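Side-chain contacts in iron Super-Oxide Dismutase (Plasmodium knowlesi, PDB 2AWP), which probably converts superoxide radicals to hydrogen peroxide and oxygen at an iron centre, protecting the cell from a toxic by-product of its metabolism: residues S52-E55 with I56-S60; H90-I93 with K94-I97; S103-N106 with F107-E110; S174-K177 with A178-L182. All blocks are in the same frame, centred on the assembly; numbering follows the deposited sequence.

Contact 1. Residues S52-E55 with I56-S60; sequences SLVE and IMKES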
ATOM      1  N   SER A  52       0.591  27.377   1.098  1.00 14.62           N
ATOM      2  CA  SER A  52      -0.439  26.641   1.775  1.00 14.87           C
ATOM      3  C   SER A  52      -0.304  25.152   1.438  1.00 14.85           C
ATOM      4  O   SER A  52       0.406  24.776   0.489  1.00 15.02           O
ATOM      5  CB  SER A  52      -1.818  27.146   1.342  1.00 14.76           C
ATOM      6  OG  SER A  52      -2.059  26.768  -0.010  1.00 14.05           O
ATOM      7  N   LEU A  53      -0.988  24.310   2.208  1.00 14.34           N
ATOM      8  CA  LEU A  53      -0.978  22.878   1.936  1.00 13.80           C
ATOM      9  C   LEU A  53      -1.432  22.586   0.517  1.00 14.64           C
ATOM     10  O   LEU A  53      -0.817  21.773  -0.198  1.00 13.88           O
ATOM     11  CB  LEU A  53      -1.854  22.131   2.942  1.00 13.30           C
ATOM     12  CG  LEU A  53      -1.927  20.598   2.796  1.00 13.17           C
ATOM     13  CD1 LEU A  53      -0.635  19.954   3.184  1.00  9.24           C
ATOM     14  CD2 LEU A  53      -3.036  20.003   3.630  1.00 12.58           C
ATOM     15  N   VAL A  54      -2.533  23.228   0.116  1.00 15.09           N
ATOM     16  CA  VAL A  54      -3.079  23.046  -1.224  1.00 15.93           C
ATOM     17  C   VAL A  54      -2.101  23.469  -2.330  1.00 15.46           C
ATOM     18  O   VAL A  54      -1.914  22.754  -3.317  1.00 15.73           O
ATOM     19  CB  VAL A  54      -4.447  23.748  -1.354  1.00 16.87           C
ATOM     20  CG1 VAL A  54      -4.801  24.008  -2.803  1.00 17.20           C
ATOM     21  CG2 VAL A  54      -5.487  22.906  -0.683  1.00 18.76           C
ATOM     22  N   GLU A  55      -1.461  24.614  -2.150  1.00 14.37           N
ATOM     23  CA  GLU A  55      -0.452  25.079  -3.088  1.00 14.30           C
ATOM     24  C   GLU A  55       0.736  24.124  -3.165  1.00 13.91           C
ATOM     25  O   GLU A  55       1.184  23.784  -4.259  1.00 13.77           O
ATOM     26  CB  GLU A  55       0.001  26.492  -2.727  1.00 14.28           C
ATOM     27  CG  GLU A  55      -1.116  27.482  -2.895  1.00 13.98           C
ATOM     28  CD  GLU A  55      -0.792  28.837  -2.301  1.00 15.85           C
ATOM     29  OE1 GLU A  55       0.049  28.895  -1.389  1.00 14.70           O
ATOM     30  OE2 GLU A  55      -1.394  29.830  -2.751  1.00 17.18           O
ATOM     31  N   ILE A  56       1.198  23.643  -2.017  1.00 13.62           N
ATOM     32  CA  ILE A  56       2.300  22.667  -1.989  1.00 13.55           C
ATOM     33  C   ILE A  56       1.925  21.419  -2.788  1.00 13.80           C
ATOM     34  O   ILE A  56       2.673  21.005  -3.678  1.00 13.94           O
ATOM     35  CB  ILE A  56       2.738  22.294  -0.540  1.00 13.30           C
ATOM     36  CG1 ILE A  56       3.380  23.512   0.143  1.00 13.35           C
ATOM     37  CG2 ILE A  56       3.807  21.177  -0.579  1.00 12.35           C
ATOM     38  CD1 ILE A  56       3.381  23.442   1.657  1.00 14.37           C
ATOM     39  N   MET A  57       0.750  20.855  -2.486  1.00 13.82           N
ATOM     40  CA  MET A  57       0.221  19.675  -3.178  1.00 15.30           C
ATOM     41  C   MET A  57       0.186  19.860  -4.713  1.00 15.51           C
ATOM     42  O   MET A  57       0.650  18.991  -5.486  1.00 14.37           O
ATOM     43  CB  MET A  57      -1.169  19.390  -2.621  1.00 15.04           C
ATOM     44  CG  MET A  57      -1.871  18.208  -3.173  1.00 16.62           C
ATOM     45  SD  MET A  57      -3.402  18.050  -2.256  1.00 17.17           S
ATOM     46  CE  MET A  57      -4.563  19.136  -3.136  1.00 13.78           C
ATOM     47  N   LYS A  58      -0.358  20.997  -5.144  1.00 15.92           N
ATOM     48  CA  LYS A  58      -0.448  21.328  -6.569  1.00 17.16           C
ATOM     49  C   LYS A  58       0.897  21.604  -7.237  1.00 16.84           C
ATOM     50  O   LYS A  58       1.043  21.413  -8.449  1.00 17.37           O
ATOM     51  CB  LYS A  58      -1.394  22.517  -6.787  1.00 16.86           C
ATOM     52  CG  LYS A  58      -2.873  22.142  -6.657  1.00 18.38           C
ATOM     53  CD  LYS A  58      -3.825  23.338  -6.520  1.00 18.88           C
ATOM     54  CE  LYS A  58      -4.061  24.072  -7.858  1.00 23.96           C
ATOM     55  NZ  LYS A  58      -4.452  23.183  -9.040  1.00 26.10           N
ATOM     56  N   GLU A  59       1.893  22.033  -6.473  1.00 16.86           N
ATOM     57  CA  GLU A  59       3.154  22.457  -7.088  1.00 17.57           C
ATOM     58  C   GLU A  59       4.408  21.617  -6.829  1.00 18.00           C
ATOM     59  O   GLU A  59       5.467  21.952  -7.345  1.00 19.38           O
ATOM     60  CB  GLU A  59       3.463  23.897  -6.697  1.00 17.77           C
ATOM     61  CG  GLU A  59       2.391  24.886  -7.068  1.00 18.51           C
ATOM     62  CD  GLU A  59       2.597  26.247  -6.396  1.00 22.29           C
ATOM     63  OE1 GLU A  59       3.752  26.657  -6.201  1.00 19.86           O
ATOM     64  OE2 GLU A  59       1.589  26.892  -6.049  1.00 23.00           O
ATOM     65  N   SER A  60       4.321  20.580  -6.002  1.00 17.55           N
ATOM     66  CA  SER A  60       5.507  19.779  -5.649  1.00 17.06           C
ATOM     67  C   SER A  60       5.517  18.394  -6.308  1.00 16.85           C
ATOM     68  O   SER A  60       4.568  18.012  -6.980  1.00 16.02           O
ATOM     69  CB  SER A  60       5.561  19.590  -4.147  1.00 16.80           C
ATOM     70  OG  SER A  60       4.372  18.956  -3.709  1.00 17.20           O
TER
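E55, which closes the capping box with S52 at the start of the short helix 53-59, lies beside E59 one turn on, pointing the same way. In that box S52 is the N-cap: its OG accepts from the amide N of E55 at 3.1 Å, and E55 OE1 accepts from S52 N at 3.0 Å. The latter donor comes to the anti side of the carboxylate, 30° out of its plane. E59 can be followed outward along the carbonyl of E55: CB, CG and CD all lie along E55 O, CG at 3.2 Å, and OE2 stays close to that oxygen while meeting E55 CB at 3.7 Å. OE1 turns to K51, with which it forms a salt bridge; this neighbour probably eases the charge of two carboxylates whose E55 OE1 and E59 OE2 are 5.3 Å apart. Alongside, V54 CG1 meets K58 CD at 3.9 Å, these two side chains also pointing the same way. I56 and L53 face helices 21-43 and 62-79 of the alpha-hairpin domain. The last turn is closed at I56 O, gripped by E59 N and S60 OG from opposite faces of its plane; S60 OG donates at 2.7 Å, 47° out of that plane.

Contact 2. Residues H90-I93 with K94-I97; sequences HGEI and KEKI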
ATOM      1  N   HIS A  90     -28.945  12.983   0.813  1.00 15.55           N
ATOM      2  CA  HIS A  90     -30.042  13.919   0.983  1.00 15.42           C
ATOM      3  C   HIS A  90     -29.538  15.284   0.538  1.00 16.38           C
ATOM      4  O   HIS A  90     -28.320  15.496   0.455  1.00 15.95           O
ATOM      5  CB  HIS A  90     -30.505  13.944   2.446  1.00 15.80           C
ATOM      6  CG  HIS A  90     -29.390  14.077   3.432  1.00 14.02           C
ATOM      7  ND1 HIS A  90     -28.884  15.297   3.824  1.00 14.58           N
ATOM      8  CD2 HIS A  90     -28.683  13.140   4.112  1.00 16.03           C
ATOM      9  CE1 HIS A  90     -27.901  15.108   4.688  1.00 14.77           C
ATOM     10  NE2 HIS A  90     -27.760  13.808   4.882  1.00 14.97           N
ATOM     11  N   GLY A  91     -30.454  16.204   0.235  1.00 16.08           N
ATOM     12  CA  GLY A  91     -30.032  17.507  -0.261  1.00 16.54           C
ATOM     13  C   GLY A  91     -29.553  17.397  -1.701  1.00 16.76           C
ATOM     14  O   GLY A  91     -29.880  16.459  -2.401  1.00 16.89           O
ATOM     15  N   GLU A  92     -28.754  18.353  -2.123  1.00 17.49           N
ATOM     16  CA  GLU A  92     -28.368  18.495  -3.532  1.00 18.61           C
ATOM     17  C   GLU A  92     -27.704  17.256  -4.152  1.00 17.34           C
ATOM     18  O   GLU A  92     -28.003  16.887  -5.288  1.00 17.09           O
ATOM     19  CB  GLU A  92     -27.487  19.735  -3.691  1.00 19.06           C
ATOM     20  CG  GLU A  92     -28.123  20.793  -4.588  1.00 25.92           C
ATOM     21  CD  GLU A  92     -29.299  21.530  -3.947  1.00 33.71           C
ATOM     22  OE1 GLU A  92     -29.090  22.226  -2.928  1.00 38.37           O
ATOM     23  OE2 GLU A  92     -30.435  21.431  -4.475  1.00 35.71           O
ATOM     24  N   ILE A  93     -26.835  16.606  -3.373  1.00 15.75           N
ATOM     25  CA  ILE A  93     -26.125  15.405  -3.799  1.00 13.97           C
ATOM     26  C   ILE A  93     -27.028  14.198  -4.140  1.00 13.69           C
ATOM     27  O   ILE A  93     -26.718  13.402  -5.015  1.00 13.02           O
ATOM     28  CB  ILE A  93     -25.004  15.006  -2.764  1.00 13.71           C
ATOM     29  CG1 ILE A  93     -24.105  13.896  -3.327  1.00 12.23           C
ATOM     30  CG2 ILE A  93     -25.615  14.536  -1.425  1.00 12.42           C
ATOM     31  CD1 ILE A  93     -23.233  14.368  -4.478  1.00 10.10           C
ATOM     32  N   LYS A  94     -28.148  14.054  -3.448  1.00 13.80           N
ATOM     33  CA  LYS A  94     -29.098  12.999  -3.779  1.00 13.42           C
ATOM     34  C   LYS A  94     -29.586  13.112  -5.246  1.00 13.38           C
ATOM     35  O   LYS A  94     -29.639  12.123  -5.986  1.00 13.20           O
ATOM     36  CB  LYS A  94     -30.294  13.131  -2.851  1.00 13.86           C
ATOM     37  CG  LYS A  94     -31.421  12.171  -3.113  1.00 13.74           C
ATOM     38  CD  LYS A  94     -32.566  12.527  -2.173  1.00 14.93           C
ATOM     39  CE  LYS A  94     -33.418  11.333  -1.882  1.00 16.46           C
ATOM     40  NZ  LYS A  94     -32.665  10.177  -1.262  1.00 21.70           N
ATOM     41  N   GLU A  95     -29.991  14.313  -5.626  1.00 13.70           N
ATOM     42  CA  GLU A  95     -30.541  14.552  -6.958  1.00 15.20           C
ATOM     43  C   GLU A  95     -29.454  14.435  -8.029  1.00 13.40           C
ATOM     44  O   GLU A  95     -29.686  13.863  -9.075  1.00 13.95           O
ATOM     45  CB  GLU A  95     -31.273  15.894  -7.009  1.00 16.35           C
ATOM     46  CG  GLU A  95     -32.467  15.997  -6.036  1.00 23.89           C
ATOM     47  CD  GLU A  95     -32.723  17.438  -5.556  1.00 31.55           C
ATOM     48  OE1 GLU A  95     -32.924  18.333  -6.420  1.00 36.09           O
ATOM     49  OE2 GLU A  95     -32.708  17.685  -4.319  1.00 36.42           O
ATOM     50  N   LYS A  96     -28.253  14.930  -7.738  1.00 13.58           N
ATOM     51  CA  LYS A  96     -27.099  14.838  -8.639  1.00 12.14           C
ATOM     52  C   LYS A  96     -26.683  13.384  -8.889  1.00 12.23           C
ATOM     53  O   LYS A  96     -26.345  13.005 -10.032  1.00 11.20           O
ATOM     54  CB  LYS A  96     -25.898  15.638  -8.080  1.00 12.97           C
ATOM     55  CG  LYS A  96     -24.744  15.833  -9.079  1.00 11.25           C
ATOM     56  CD  LYS A  96     -25.045  16.873 -10.128  1.00 12.52           C
ATOM     57  CE  LYS A  96     -23.909  16.953 -11.137  1.00 15.44           C
ATOM     58  NZ  LYS A  96     -24.305  17.665 -12.364  1.00 15.83           N
ATOM     59  N   ILE A  97     -26.691  12.574  -7.831  1.00 11.01           N
ATOM     60  CA  ILE A  97     -26.429  11.146  -7.979  1.00 10.97           C
ATOM     61  C   ILE A  97     -27.503  10.445  -8.839  1.00 11.20           C
ATOM     62  O   ILE A  97     -27.201   9.601  -9.713  1.00 10.88           O
ATOM     63  CB  ILE A  97     -26.274  10.435  -6.566  1.00 11.42           C
ATOM     64  CG1 ILE A  97     -24.890  10.779  -5.973  1.00 10.16           C
ATOM     65  CG2 ILE A  97     -26.461   8.929  -6.720  1.00  9.12           C
ATOM     66  CD1 ILE A  97     -24.666  10.439  -4.479  1.00 10.94           C
TER
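Backbone bonds from K96 N to E92 O (3.1 Å) and from I97 N to I93 O (2.9 Å) set the first turn of helix 92-101, while K94 N reaches back to G91 O only weakly. This helix belongs to the C-terminal domain of the iron/manganese superoxide dismutase fold and lies against its antiparallel sheet. I93 and I97, one turn apart, form the buried side. Their chains cross obliquely, the closest pair being I93 CG1 and I97 CD1 at 3.7 Å. With CG1 of I93 opposite its backbone N (chi1 -170°), that branch runs forward along the helix to the I97 methyl, whereas CG2 is left between N and the carbonyl carbon, 3.3 Å from K94 N. I97 comes back to meet it: its CG1 passes over the I93 carbonyl oxygen before CD1 arrives at the I93 side chain. Both isoleucines also touch L134 of strand 134-140, and I97 packs on W185 of helix 185-196. From that helix N189 uses both ends of its amide, OD1 accepting from I93 N and ND2 donating to H90 O, which ties the start of the turn to the C-terminal helix. K94 lays CB on G91 O and sends NZ to the carbonyl of P89, while K96 runs past L134 and L128 of the sheet to bring its amine to N132 O. E92 and E95 bring like charges near each other, which probably costs some energy on this exposed flank: E92 OE2 lies 4.4 Å from E95 OE2.

Contact 3. Residues S103-N106 with F107-E110; sequences SFNN and FKNE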
ATOM      1  N   SER A 103     -29.386   6.038  -9.826  1.00 12.07           N
ATOM      2  CA  SER A 103     -29.871   5.756  -8.474  1.00 11.64           C
ATOM      3  C   SER A 103     -28.708   5.760  -7.498  1.00 11.95           C
ATOM      4  O   SER A 103     -27.565   5.536  -7.902  1.00 11.75           O
ATOM      5  CB  SER A 103     -30.575   4.392  -8.421  1.00 11.69           C
ATOM      6  OG  SER A 103     -29.689   3.304  -8.537  1.00 11.05           O
ATOM      7  N   PHE A 104     -29.002   5.978  -6.220  1.00 12.11           N
ATOM      8  CA  PHE A 104     -27.985   5.791  -5.187  1.00 13.11           C
ATOM      9  C   PHE A 104     -27.427   4.370  -5.200  1.00 12.42           C
ATOM     10  O   PHE A 104     -26.220   4.190  -5.091  1.00 12.29           O
ATOM     11  CB  PHE A 104     -28.480   6.177  -3.779  1.00 13.60           C
ATOM     12  CG  PHE A 104     -27.507   5.814  -2.694  1.00 15.31           C
ATOM     13  CD1 PHE A 104     -26.237   6.412  -2.643  1.00 15.97           C
ATOM     14  CD2 PHE A 104     -27.831   4.832  -1.754  1.00 17.81           C
ATOM     15  CE1 PHE A 104     -25.326   6.074  -1.632  1.00 14.81           C
ATOM     16  CE2 PHE A 104     -26.919   4.481  -0.749  1.00 15.79           C
ATOM     17  CZ  PHE A 104     -25.676   5.103  -0.696  1.00 15.41           C
ATOM     18  N   ASN A 105     -28.286   3.359  -5.340  1.00 13.04           N
ATOM     19  CA  ASN A 105     -27.780   1.971  -5.386  1.00 14.26           C
ATOM     20  C   ASN A 105     -26.794   1.703  -6.515  1.00 12.99           C
ATOM     21  O   ASN A 105     -25.815   0.963  -6.335  1.00 13.08           O
ATOM     22  CB  ASN A 105     -28.897   0.923  -5.400  1.00 14.63           C
ATOM     23  CG  ASN A 105     -29.442   0.622  -3.996  1.00 20.60           C
ATOM     24  OD1 ASN A 105     -30.570   0.137  -3.856  1.00 23.74           O
ATOM     25  ND2 ASN A 105     -28.653   0.938  -2.941  1.00 24.14           N
ATOM     26  N   ASN A 106     -27.049   2.279  -7.686  1.00 12.45           N
ATOM     27  CA  ASN A 106     -26.098   2.162  -8.784  1.00 12.06           C
ATOM     28  C   ASN A 106     -24.768   2.774  -8.377  1.00 11.74           C
ATOM     29  O   ASN A 106     -23.721   2.150  -8.561  1.00 11.64           O
ATOM     30  CB  ASN A 106     -26.628   2.785 -10.087  1.00 12.41           C
ATOM     31  CG  ASN A 106     -27.814   1.997 -10.681  1.00 15.71           C
ATOM     32  OD1 ASN A 106     -28.109   0.869 -10.258  1.00 19.63           O
ATOM     33  ND2 ASN A 106     -28.516   2.607 -11.636  1.00 17.16           N
ATOM     34  N   PHE A 107     -24.800   3.993  -7.839  1.00 10.40           N
ATOM     35  CA  PHE A 107     -23.560   4.648  -7.424  1.00 11.02           C
ATOM     36  C   PHE A 107     -22.800   3.785  -6.385  1.00 11.50           C
ATOM     37  O   PHE A 107     -21.581   3.559  -6.508  1.00 11.33           O
ATOM     38  CB  PHE A 107     -23.826   6.067  -6.901  1.00 10.85           C
ATOM     39  CG  PHE A 107     -22.712   6.605  -6.062  1.00 11.93           C
ATOM     40  CD1 PHE A 107     -21.481   6.902  -6.630  1.00 12.34           C
ATOM     41  CD2 PHE A 107     -22.881   6.771  -4.683  1.00 14.99           C
ATOM     42  CE1 PHE A 107     -20.416   7.354  -5.822  1.00 12.34           C
ATOM     43  CE2 PHE A 107     -21.846   7.251  -3.880  1.00 14.00           C
ATOM     44  CZ  PHE A 107     -20.614   7.551  -4.453  1.00 14.40           C
ATOM     45  N   LYS A 108     -23.543   3.293  -5.387  1.00 11.15           N
ATOM     46  CA  LYS A 108     -22.992   2.508  -4.276  1.00 12.83           C
ATOM     47  C   LYS A 108     -22.290   1.252  -4.794  1.00 12.67           C
ATOM     48  O   LYS A 108     -21.170   0.907  -4.349  1.00 12.70           O
ATOM     49  CB  LYS A 108     -24.135   2.114  -3.324  1.00 12.35           C
ATOM     50  CG  LYS A 108     -23.694   1.322  -2.110  1.00 14.91           C
ATOM     51  CD  LYS A 108     -24.763   1.401  -1.023  1.00 18.52           C
ATOM     52  CE  LYS A 108     -24.504   0.376   0.051  1.00 23.78           C
ATOM     53  NZ  LYS A 108     -25.637   0.368   0.996  1.00 25.67           N
ATOM     54  N   ASN A 109     -22.947   0.584  -5.748  1.00 13.27           N
ATOM     55  CA  ASN A 109     -22.392  -0.597  -6.405  1.00 13.91           C
ATOM     56  C   ASN A 109     -21.095  -0.355  -7.158  1.00 13.86           C
ATOM     57  O   ASN A 109     -20.134  -1.104  -6.966  1.00 11.87           O
ATOM     58  CB  ASN A 109     -23.424  -1.294  -7.285  1.00 14.21           C
ATOM     59  CG  ASN A 109     -24.488  -2.012  -6.454  1.00 19.35           C
ATOM     60  OD1 ASN A 109     -24.286  -2.268  -5.265  1.00 23.81           O
ATOM     61  ND2 ASN A 109     -25.631  -2.324  -7.068  1.00 23.77           N
ATOM     62  N   GLU A 110     -21.071   0.677  -8.010  1.00 13.23           N
ATOM     63  CA  GLU A 110     -19.864   1.002  -8.759  1.00 14.34           C
ATOM     64  C   GLU A 110     -18.747   1.484  -7.832  1.00 12.71           C
ATOM     65  O   GLU A 110     -17.623   1.066  -7.988  1.00 12.05           O
ATOM     66  CB  GLU A 110     -20.136   2.054  -9.833  1.00 14.65           C
ATOM     67  CG  GLU A 110     -21.358   1.732 -10.684  1.00 17.27           C
ATOM     68  CD  GLU A 110     -21.734   2.859 -11.656  1.00 19.26           C
ATOM     69  OE1 GLU A 110     -20.833   3.695 -12.008  1.00 20.00           O
ATOM     70  OE2 GLU A 110     -22.944   2.889 -12.021  1.00 19.24           O
TER
HETATM   71  O   HOH W   1     -25.719  -1.501  -9.866  1.00 32.74           O
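The N-terminal turn of helix 104-117 opens with S103 as N-cap, its OG accepting from N106 N at 3.0 Å, and brings the rings of F104 and F107 together directly behind the cap. The two side chains cross at a slant: CD1 of F104 comes to the edge of the F107 ring, near its plane, 3.9 Å from F107 CD2. K108 meets another part of the F104 ring. Its CB stands over one face, offset toward the rim, and the extended chain carries CD to 3.8 Å from both F104 CE2 and F104 CZ. In the C-terminal domain of this superoxide dismutase family the helix lies beside the sheet, and here F107 reaches inward to I136 of strand 134-140 and to I97 and F101 of helix 92-101. N106 is held with CG on the side of its own backbone N (chi1 -68°), from where ND2 donates to F101 O of the preceding helix. Further out, a water accepts from N109 ND2 at 2.9 Å and donates weakly to N106 OD1, bridging the two amides. E110 lies along the carbonyl of N106, CG 3.2 Å from N106 O.

Contact 4. Residues S174-K177 with A178-L182; sequences SYVK and AWWNL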
ATOM      1  N   SER A 174     -15.461  -5.949   3.455  1.00 11.83           N
ATOM      2  CA  SER A 174     -16.217  -5.703   4.680  1.00 11.41           C
ATOM      3  C   SER A 174     -15.994  -4.307   5.200  1.00 10.68           C
ATOM      4  O   SER A 174     -16.919  -3.683   5.697  1.00 10.23           O
ATOM      5  CB  SER A 174     -15.922  -6.730   5.768  1.00 10.98           C
ATOM      6  OG  SER A 174     -16.522  -7.945   5.373  1.00 13.46           O
ATOM      7  N   TYR A 175     -14.770  -3.807   5.069  1.00 10.88           N
ATOM      8  CA  TYR A 175     -14.502  -2.415   5.409  1.00 10.81           C
ATOM      9  C   TYR A 175     -15.309  -1.449   4.539  1.00 10.55           C
ATOM     10  O   TYR A 175     -15.827  -0.464   5.039  1.00  8.51           O
ATOM     11  CB  TYR A 175     -13.021  -2.116   5.257  1.00 10.43           C
ATOM     12  CG  TYR A 175     -12.641  -0.643   5.071  1.00 10.75           C
ATOM     13  CD1 TYR A 175     -12.705   0.266   6.139  1.00  9.79           C
ATOM     14  CD2 TYR A 175     -12.142  -0.192   3.839  1.00 10.00           C
ATOM     15  CE1 TYR A 175     -12.320   1.613   5.959  1.00 11.58           C
ATOM     16  CE2 TYR A 175     -11.770   1.129   3.648  1.00  9.06           C
ATOM     17  CZ  TYR A 175     -11.851   2.030   4.715  1.00 10.68           C
ATOM     18  OH  TYR A 175     -11.441   3.327   4.521  1.00  9.67           O
ATOM     19  N   VAL A 176     -15.336  -1.715   3.232  1.00 10.70           N
ATOM     20  CA  VAL A 176     -16.065  -0.866   2.259  1.00 12.01           C
ATOM     21  C   VAL A 176     -17.565  -0.869   2.592  1.00 12.53           C
ATOM     22  O   VAL A 176     -18.203   0.188   2.632  1.00 13.40           O
ATOM     23  CB  VAL A 176     -15.764  -1.307   0.795  1.00 11.66           C
ATOM     24  CG1 VAL A 176     -16.701  -0.614  -0.248  1.00 11.50           C
ATOM     25  CG2 VAL A 176     -14.306  -1.043   0.492  1.00  9.72           C
ATOM     26  N   LYS A 177     -18.103  -2.042   2.903  1.00 13.69           N
ATOM     27  CA  LYS A 177     -19.510  -2.171   3.266  1.00 14.00           C
ATOM     28  C   LYS A 177     -19.847  -1.375   4.541  1.00 13.64           C
ATOM     29  O   LYS A 177     -20.857  -0.671   4.594  1.00 13.25           O
ATOM     30  CB  LYS A 177     -19.857  -3.663   3.425  1.00 15.22           C
ATOM     31  CG  LYS A 177     -21.341  -3.982   3.379  1.00 19.24           C
ATOM     32  CD  LYS A 177     -21.574  -5.450   2.943  1.00 25.88           C
ATOM     33  CE  LYS A 177     -21.771  -5.571   1.441  1.00 28.23           C
ATOM     34  NZ  LYS A 177     -23.164  -5.213   0.952  1.00 31.50           N
ATOM     35  N   ALA A 178     -18.997  -1.483   5.561  1.00 12.63           N
ATOM     36  CA  ALA A 178     -19.180  -0.763   6.815  1.00 12.62           C
ATOM     37  C   ALA A 178     -19.099   0.780   6.654  1.00 12.58           C
ATOM     38  O   ALA A 178     -19.762   1.557   7.374  1.00 11.86           O
ATOM     39  CB  ALA A 178     -18.160  -1.268   7.849  1.00 12.80           C
ATOM     40  N   TRP A 179     -18.273   1.200   5.702  1.00 12.45           N
ATOM     41  CA  TRP A 179     -18.009   2.609   5.415  1.00 11.51           C
ATOM     42  C   TRP A 179     -19.279   3.352   4.958  1.00 11.76           C
ATOM     43  O   TRP A 179     -19.436   4.541   5.262  1.00 10.50           O
ATOM     44  CB  TRP A 179     -16.917   2.705   4.356  1.00 11.50           C
ATOM     45  CG  TRP A 179     -16.558   4.124   3.997  1.00 12.25           C
ATOM     46  CD1 TRP A 179     -15.667   4.939   4.652  1.00 13.19           C
ATOM     47  CD2 TRP A 179     -17.072   4.886   2.898  1.00 13.44           C
ATOM     48  NE1 TRP A 179     -15.596   6.163   4.024  1.00 12.52           N
ATOM     49  CE2 TRP A 179     -16.444   6.155   2.941  1.00 13.44           C
ATOM     50  CE3 TRP A 179     -18.003   4.619   1.875  1.00 12.81           C
ATOM     51  CZ2 TRP A 179     -16.713   7.160   2.002  1.00 13.04           C
ATOM     52  CZ3 TRP A 179     -18.263   5.619   0.943  1.00 12.65           C
ATOM     53  CH2 TRP A 179     -17.630   6.883   1.027  1.00 11.54           C
ATOM     54  N   TRP A 180     -20.180   2.641   4.255  1.00 11.56           N
ATOM     55  CA  TRP A 180     -21.489   3.185   3.866  1.00 12.68           C
ATOM     56  C   TRP A 180     -22.325   3.686   5.054  1.00 12.98           C
ATOM     57  O   TRP A 180     -23.138   4.605   4.909  1.00 13.40           O
ATOM     58  CB  TRP A 180     -22.255   2.202   2.939  1.00 12.12           C
ATOM     59  CG  TRP A 180     -21.508   2.041   1.607  1.00 12.66           C
ATOM     60  CD1 TRP A 180     -20.749   0.971   1.218  1.00 11.27           C
ATOM     61  CD2 TRP A 180     -21.398   3.014   0.545  1.00 10.80           C
ATOM     62  NE1 TRP A 180     -20.187   1.207  -0.013  1.00 12.31           N
ATOM     63  CE2 TRP A 180     -20.571   2.442  -0.459  1.00 11.13           C
ATOM     64  CE3 TRP A 180     -21.908   4.309   0.353  1.00 10.72           C
ATOM     65  CZ2 TRP A 180     -20.258   3.114  -1.669  1.00 11.20           C
ATOM     66  CZ3 TRP A 180     -21.619   4.984  -0.859  1.00 12.28           C
ATOM     67  CH2 TRP A 180     -20.796   4.381  -1.848  1.00 12.67           C
ATOM     68  N   ASN A 181     -22.056   3.158   6.255  1.00 12.55           N
ATOM     69  CA  ASN A 181     -22.719   3.640   7.481  1.00 12.90           C
ATOM     70  C   ASN A 181     -22.185   4.983   7.989  1.00 12.62           C
ATOM     71  O   ASN A 181     -22.762   5.574   8.895  1.00 14.03           O
ATOM     72  CB  ASN A 181     -22.568   2.614   8.598  1.00 12.88           C
ATOM     73  CG  ASN A 181     -23.202   1.284   8.255  1.00 14.59           C
ATOM     74  OD1 ASN A 181     -24.413   1.199   8.123  1.00 17.56           O
ATOM     75  ND2 ASN A 181     -22.390   0.244   8.110  1.00 15.10           N
ATOM     76  N   LEU A 182     -21.087   5.448   7.409  1.00 12.49           N
ATOM     77  CA  LEU A 182     -20.347   6.626   7.902  1.00 12.30           C
ATOM     78  C   LEU A 182     -20.322   7.813   6.941  1.00 12.15           C
ATOM     79  O   LEU A 182     -20.083   8.949   7.375  1.00 11.94           O
ATOM     80  CB  LEU A 182     -18.900   6.218   8.199  1.00 12.20           C
ATOM     81  CG  LEU A 182     -18.646   5.080   9.202  1.00 10.18           C
ATOM     82  CD1 LEU A 182     -17.127   4.790   9.228  1.00  9.20           C
ATOM     83  CD2 LEU A 182     -19.183   5.418  10.616  1.00  9.61           C
TER
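The W180 indole has K177 CA at its edge, in its plane, and V176 alongside, pointing the same way, with V176 CG1 3.9 Å from W180 NE1. Its five-membered part reaches the preceding turn, CD1 approaching V176 O at 3.0 Å. One face is covered by W179, whose CE3 stands 4.0 Å above the centre of the W180 ring, while CH2 of W180 lies at the edge of the W179 ring, in its plane. CG of W180 lies beside its own backbone N (chi1 -65°), which swings the indole back toward V176. Its NE1 donates to S112 OG. In the backbone, A178 N and W179 N bind S174 O and Y175 O, both at 3.0 Å, and W180 N makes a weak bond to K177 O. A178 O takes two bonds from N181, from N and from ND2, on the same face of its plane. Y175 OH hydrogen-bonds Y77 OH and the backbone O of D158, a probable iron ligand, consistent with a second-shell place beside the iron site. Within the C-terminal domain, V176 and W180 pack on helix 104-117, A178 touches helix 165-168, and W179 meets C157 of strand 151-158.

In the fold
Contacts 2, 3 and 4 form a connected series in the C-terminal domain, whereas contact 1 stands apart in the alpha-hairpin domain. The centres of contacts 1 and 2 are about 30 Å apart, as are those of contacts 1 and 4; the centres of contacts 1 and 3 are about 33 Å apart. I97 of contact 2 lays CG2 3.9 Å from F107 CB of contact 3, and F107 CE2 in turn lies 3.7 Å from W180 CH2 of contact 4. Contacts 2 and 4 do not touch, their nearest atoms about 7 Å apart. Contact 4 comes near the probable iron site, with the Y175 side chain about 4 Å from that of D158; in contact 1, the side chain of L53 is about 9 Å from that of H74, another probable iron ligand.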